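Local atomic coordinates of possible adhesin (Caldicellulosiruptor kronotskyensis, PDB entry 4WA0), a protein that probably mediates attachment of this extremely thermophilic bacterium to cellulose as a tapirin, the chain being its C-terminal beta-helix domain with a bound magnesium ion. Residues T234-D239 with I295-I300; S243-S248 with E264-D269. All blocks are in the same frame, centred on the assembly; numbering follows the deposited sequence.

Both contacts lie near one end of the beta-helix, on the same side of the chain's centre, and their own centres are about 6 Å apart. Contact 2 (243-248 with 264-269) is nested within the chain loop that contact 1 (234-239 with 295-300) closes. Glu264 of contact 2 joins them: its OE1 is 2.8 Å from Leu236 N, a probable hydrogen bond, and 2.9 Å from Arg297 NH1, a salt bridge. Packing adds a second join, Ile267 CD1 lying 3.4 Å from the carbonyl oxygen Ile295 O. Both contacts also reach the magnesium ion, contact 1 through Asp239 and contact 2 through Ser243 and Leu246; Val241 and Glu275 complete its protein ligands.

Contact 1: T234-D239 with I295-I300; sequences TPLPAD and ISRGNI. With MG (magnesium ion), chain B.
Leu236 lays its side chain obliquely across that of Arg297, at a corner of the beta-helix where strand 291-296 turns toward strand 299-302. Both CG and CD2 of Leu236 come to 3.6 Å from Arg297 NH1. Its CD1 reaches further, over the backbone of the strand end, to 3.5 Å from Ile295 O, and it also meets Ile295 CG2 at 3.8 Å, an apolar contact between buried residues. With chi1 at -61° the Leu236 CG is anti to its carbonyl carbon, and the trans chi2 then carries CD1 on toward Ile295.

The polar half of the contact belongs to the Arg297 guanidinium, at the end of a chain extended from CG to NE. NH1 donates to Thr234 O over 2.9 Å, but the bond is bent, 132° at the hydrogen, in keeping with an acceptor 34° out of the guanidinium plane; Glu264 is a second partner of this nitrogen. Farther along the loop, Asp239 binds magnesium through both its backbone O and OD1. In the corner itself, Ser296 OG accepts from Gly298 N in an ST turn and is also hydrogen-bonded to Gly263 O. One water bridges the two segments, donating to Thr234 O at 2.7 Å and accepting from Arg297 NH2 at 2.8 Å.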
loop_
_atom_site.group_PDB
_atom_site.type_symbol
_atom_site.label_atom_id
_atom_site.label_comp_id
_atom_site.label_asym_id
_atom_site.label_seq_id
_atom_site.Cartn_x
_atom_site.Cartn_y
_atom_site.Cartn_z
ATOM N N THR A 234 11.167 -4.283 25.250
ATOM C CA THR A 234 11.929 -5.509 25.378
ATOM C C THR A 234 12.516 -5.865 24.016
ATOM O O THR A 234 11.782 -5.894 23.008
ATOM C CB THR A 234 10.961 -6.684 25.750
ATOM O OG1 THR A 234 9.989 -6.233 26.697
ATOM C CG2 THR A 234 11.677 -7.823 26.382
ATOM N N PRO A 235 13.795 -6.156 23.967
ATOM C CA PRO A 235 14.282 -6.679 22.669
ATOM C C PRO A 235 13.610 -7.975 22.269
ATOM O O PRO A 235 13.305 -8.845 23.127
ATOM C CB PRO A 235 15.752 -6.966 22.912
ATOM C CG PRO A 235 16.004 -6.699 24.361
ATOM C CD PRO A 235 14.910 -5.798 24.862
ATOM N N LEU A 236 13.423 -8.119 20.962
ATOM C CA LEU A 236 12.939 -9.364 20.435
ATOM C C LEU A 236 13.888 -10.512 20.869
ATOM O O LEU A 236 15.138 -10.356 20.959
ATOM C CB LEU A 236 12.827 -9.261 18.892
ATOM C CG LEU A 236 11.865 -8.188 18.333
ATOM C CD1 LEU A 236 11.795 -8.173 16.790
ATOM C CD2 LEU A 236 10.451 -8.325 18.916
ATOM N N PRO A 237 13.333 -11.705 21.115
ATOM C CA PRO A 237 14.167 -12.815 21.580
ATOM C C PRO A 237 15.270 -13.263 20.651
ATOM O O PRO A 237 15.178 -13.111 19.426
ATOM C CB PRO A 237 13.186 -13.982 21.782
ATOM C CG PRO A 237 11.875 -13.509 21.381
ATOM C CD PRO A 237 11.904 -12.032 21.167
ATOM N N ALA A 238 16.344 -13.759 21.264
ATOM C CA ALA A 238 17.382 -14.484 20.548
ATOM C C ALA A 238 17.654 -15.725 21.280
ATOM O O ALA A 238 17.451 -15.802 22.507
ATOM C CB ALA A 238 18.677 -13.676 20.413
ATOM N N ASP A 239 18.138 -16.709 20.560
ATOM C CA ASP A 239 18.493 -17.976 21.206
ATOM C C ASP A 239 19.847 -18.496 20.712
ATOM O O ASP A 239 20.315 -18.104 19.638
ATOM C CB ASP A 239 17.350 -19.035 21.034
ATOM C CG ASP A 239 16.824 -19.183 19.592
ATOM O OD1 ASP A 239 17.631 -19.351 18.656
ATOM O OD2 ASP A 239 15.544 -19.246 19.433
ATOM N N ILE A 295 10.104 -11.065 11.999
ATOM C CA ILE A 295 9.834 -9.918 12.867
ATOM C C ILE A 295 11.158 -9.315 13.330
ATOM O O ILE A 295 12.003 -10.041 13.871
ATOM C CB ILE A 295 8.990 -10.316 14.075
ATOM C CG1 ILE A 295 7.754 -11.148 13.613
ATOM C CG2 ILE A 295 8.598 -9.083 14.863
ATOM C CD1 ILE A 295 6.742 -11.349 14.651
ATOM N N SER A 296 11.316 -8.030 13.031
ATOM C CA SER A 296 12.552 -7.286 13.317
ATOM C C SER A 296 12.301 -5.871 13.807
ATOM O O SER A 296 11.176 -5.255 13.592
ATOM C CB SER A 296 13.388 -7.330 12.065
ATOM O OG SER A 296 14.708 -6.877 12.338
ATOM N N ARG A 297 13.325 -5.267 14.452
ATOM C CA ARG A 297 13.307 -3.819 14.619
ATOM C C ARG A 297 14.338 -3.138 13.765
ATOM O O ARG A 297 14.618 -1.962 13.961
ATOM C CB ARG A 297 13.505 -3.397 16.095
ATOM C CG ARG A 297 12.339 -3.815 16.974
ATOM C CD ARG A 297 12.308 -3.049 18.271
ATOM N NE ARG A 297 11.081 -3.203 19.044
ATOM C CZ ARG A 297 10.836 -4.143 19.949
ATOM N NH1 ARG A 297 11.656 -5.134 20.175
ATOM N NH2 ARG A 297 9.679 -4.094 20.623
ATOM N N GLY A 298 14.896 -3.867 12.833
ATOM C CA GLY A 298 15.715 -3.315 11.785
ATOM C C GLY A 298 15.315 -3.800 10.432
ATOM O O GLY A 298 14.135 -4.138 10.202
ATOM N N ASN A 299 16.248 -3.728 9.500
ATOM C CA ASN A 299 15.923 -4.040 8.091
ATOM C C ASN A 299 15.917 -5.520 7.854
ATOM O O ASN A 299 16.528 -6.294 8.614
ATOM C CB ASN A 299 16.896 -3.422 7.152
ATOM C CG ASN A 299 16.841 -1.883 7.194
ATOM O OD1 ASN A 299 15.849 -1.260 7.518
ATOM N ND2 ASN A 299 17.999 -1.283 6.883
ATOM N N ILE A 300 15.158 -5.939 6.854
ATOM C CA ILE A 300 15.115 -7.332 6.397
ATOM C C ILE A 300 15.669 -7.411 5.023
ATOM O O ILE A 300 15.173 -6.720 4.114
ATOM C CB ILE A 300 13.666 -7.925 6.550
ATOM C CG1 ILE A 300 13.320 -7.898 8.046
ATOM C CG2 ILE A 300 13.534 -9.311 5.911
ATOM C CD1 ILE A 300 11.904 -8.354 8.311
HETATM MG MG MG B . 19.473 -18.343 17.579
HETATM O O HOH W 1 9.165 -6.216 22.423
#

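Contact 2: S243-S248 with E264-D269; sequences SNQLGS and ESYIND. With MG (magnesium ion), chain B.
Gln245 stacks its amide over one face of the Tyr266 ring, the two planes 27° apart. NE2 stands 3.7 Å above the ring plane, offset toward the rim, and OE1 comes to 3.6 Å from Tyr266 CE1. The conformations of both residues bring this about: Gln245 starts with CG anti to its backbone N and then bends at chi2 (-99°), while Tyr266 has its CG between backbone N and carbonyl carbon. The bend also aims NE2 at Tyr266 O, to which it donates a nearly straight hydrogen bond of 2.9 Å, 168° at the hydrogen. The acceptor lies in the amide plane, so the amide's rotation is fixed by a bond as well as by the stack.

Water extends the grip at both ends of the amide. One molecule accepts from NE2 and from Ser265 N; another donates to OE1 at 2.9 Å and accepts from Asn268 N. Deeper in, Leu246 CD2 packs at 4.0 Å against Ile267 CG1, whose residue also touches Leu294 of strand 291-296.

A type I beta turn from Ser243 to Leu246 presents the Gln245 and Leu246 side chains, closed by Leu246 N donating to Ser243 O at 3.0 Å. Ser243 O and Leu246 O each bind the magnesium ion at 2.3 Å, in a metal site built largely from backbone oxygens of a loop beside the beta-helix.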
loop_
_atom_site.group_PDB
_atom_site.type_symbol
_atom_site.label_atom_id
_atom_site.label_comp_id
_atom_site.label_asym_id
_atom_site.label_seq_id
_atom_site.Cartn_x
_atom_site.Cartn_y
_atom_site.Cartn_z
ATOM N N SER A 243 21.576 -19.123 14.612
ATOM C CA SER A 243 22.384 -17.913 14.681
ATOM C C SER A 243 22.152 -17.278 16.009
ATOM O O SER A 243 21.006 -17.117 16.448
ATOM C CB SER A 243 22.059 -16.938 13.540
ATOM O OG SER A 243 22.616 -15.679 13.825
ATOM N N ASN A 244 23.237 -16.920 16.700
ATOM C CA ASN A 244 23.082 -16.392 18.071
ATOM C C ASN A 244 22.338 -15.058 18.161
ATOM O O ASN A 244 21.886 -14.654 19.203
ATOM C CB ASN A 244 24.472 -16.314 18.774
ATOM C CG ASN A 244 25.406 -15.248 18.165
ATOM O OD1 ASN A 244 25.374 -14.917 16.953
ATOM N ND2 ASN A 244 26.274 -14.719 19.014
ATOM N N GLN A 245 22.240 -14.376 17.010
ATOM C CA GLN A 245 21.654 -13.091 16.886
ATOM C C GLN A 245 20.119 -13.184 16.652
ATOM O O GLN A 245 19.409 -12.192 16.772
ATOM C CB GLN A 245 22.340 -12.357 15.735
ATOM C CG GLN A 245 21.755 -10.987 15.472
ATOM C CD GLN A 245 20.730 -10.928 14.298
ATOM O OE1 GLN A 245 20.804 -11.711 13.348
ATOM N NE2 GLN A 245 19.869 -9.947 14.334
ATOM N N LEU A 246 19.685 -14.377 16.269
ATOM C CA LEU A 246 18.255 -14.602 15.993
ATOM C C LEU A 246 17.582 -15.495 16.996
ATOM O O LEU A 246 18.216 -16.372 17.602
ATOM C CB LEU A 246 17.992 -15.167 14.615
ATOM C CG LEU A 246 18.498 -14.391 13.383
ATOM C CD1 LEU A 246 18.470 -15.210 12.096
ATOM C CD2 LEU A 246 17.816 -13.042 13.305
ATOM N N GLY A 247 16.245 -15.315 17.073
ATOM C CA GLY A 247 15.378 -16.201 17.861
ATOM C C GLY A 247 14.325 -16.830 16.977
ATOM O O GLY A 247 14.050 -16.332 15.900
ATOM N N SER A 248 13.709 -17.914 17.472
ATOM C CA SER A 248 12.653 -18.570 16.725
ATOM C C SER A 248 11.717 -19.350 17.611
ATOM O O SER A 248 12.136 -19.871 18.649
ATOM C CB SER A 248 13.256 -19.534 15.705
ATOM O OG SER A 248 14.099 -20.524 16.253
ATOM N N GLU A 264 16.194 -8.747 16.566
ATOM C CA GLU A 264 16.052 -7.414 17.084
ATOM C C GLU A 264 16.661 -6.356 16.177
ATOM O O GLU A 264 15.997 -5.403 15.752
ATOM C CB GLU A 264 16.622 -7.307 18.510
ATOM C CG GLU A 264 16.665 -5.897 19.079
ATOM C CD GLU A 264 15.296 -5.292 19.419
ATOM O OE1 GLU A 264 14.243 -5.979 19.271
ATOM O OE2 GLU A 264 15.238 -4.130 19.864
ATOM N N SER A 265 17.921 -6.540 15.836
ATOM C CA SER A 265 18.624 -5.533 15.044
ATOM C C SER A 265 18.396 -5.535 13.555
ATOM O O SER A 265 18.571 -4.490 12.887
ATOM C CB SER A 265 20.163 -5.674 15.324
ATOM O OG SER A 265 20.452 -5.421 16.706
ATOM N N TYR A 266 18.095 -6.715 12.993
ATOM C CA TYR A 266 17.984 -6.941 11.597
ATOM C C TYR A 266 17.680 -8.437 11.428
ATOM O O TYR A 266 17.873 -9.257 12.332
ATOM C CB TYR A 266 19.255 -6.556 10.779
ATOM C CG TYR A 266 20.574 -7.100 11.350
ATOM C CD1 TYR A 266 20.988 -8.411 11.105
ATOM C CD2 TYR A 266 21.420 -6.292 12.080
ATOM C CE1 TYR A 266 22.166 -8.878 11.636
ATOM C CE2 TYR A 266 22.555 -6.807 12.694
ATOM C CZ TYR A 266 22.963 -8.041 12.395
ATOM O OH TYR A 266 24.094 -8.561 12.913
ATOM N N ILE A 267 17.168 -8.757 10.237
ATOM C CA ILE A 267 17.189 -10.093 9.762
ATOM C C ILE A 267 17.741 -10.153 8.330
ATOM O O ILE A 267 17.233 -9.501 7.419
ATOM C CB ILE A 267 15.795 -10.828 9.798
ATOM C CG1 ILE A 267 15.187 -10.822 11.184
ATOM C CG2 ILE A 267 15.951 -12.220 9.249
ATOM C CD1 ILE A 267 13.696 -11.185 11.214
ATOM N N ASN A 268 18.683 -11.056 8.131
ATOM C CA ASN A 268 19.198 -11.401 6.793
ATOM C C ASN A 268 18.846 -12.865 6.463
ATOM O O ASN A 268 18.909 -13.717 7.352
ATOM C CB ASN A 268 20.728 -11.196 6.716
ATOM C CG ASN A 268 21.098 -9.800 7.055
ATOM O OD1 ASN A 268 20.429 -8.849 6.632
ATOM N ND2 ASN A 268 22.123 -9.629 7.941
ATOM N N ASP A 269 18.408 -13.122 5.234
ATOM C CA ASP A 269 17.728 -14.407 5.030
ATOM C C ASP A 269 18.584 -15.623 5.096
ATOM O O ASP A 269 18.107 -16.669 5.543
ATOM C CB ASP A 269 16.823 -14.403 3.823
ATOM C CG ASP A 269 17.563 -14.403 2.543
ATOM O OD1 ASP A 269 18.698 -13.909 2.450
ATOM O OD2 ASP A 269 16.938 -14.922 1.573
HETATM MG MG MG B . 19.473 -18.343 17.579
HETATM O O HOH W 2 20.027 -11.893 10.544
HETATM O O HOH W 3 16.778 -11.028 18.146
HETATM O O HOH W 4 19.790 -8.474 16.904
#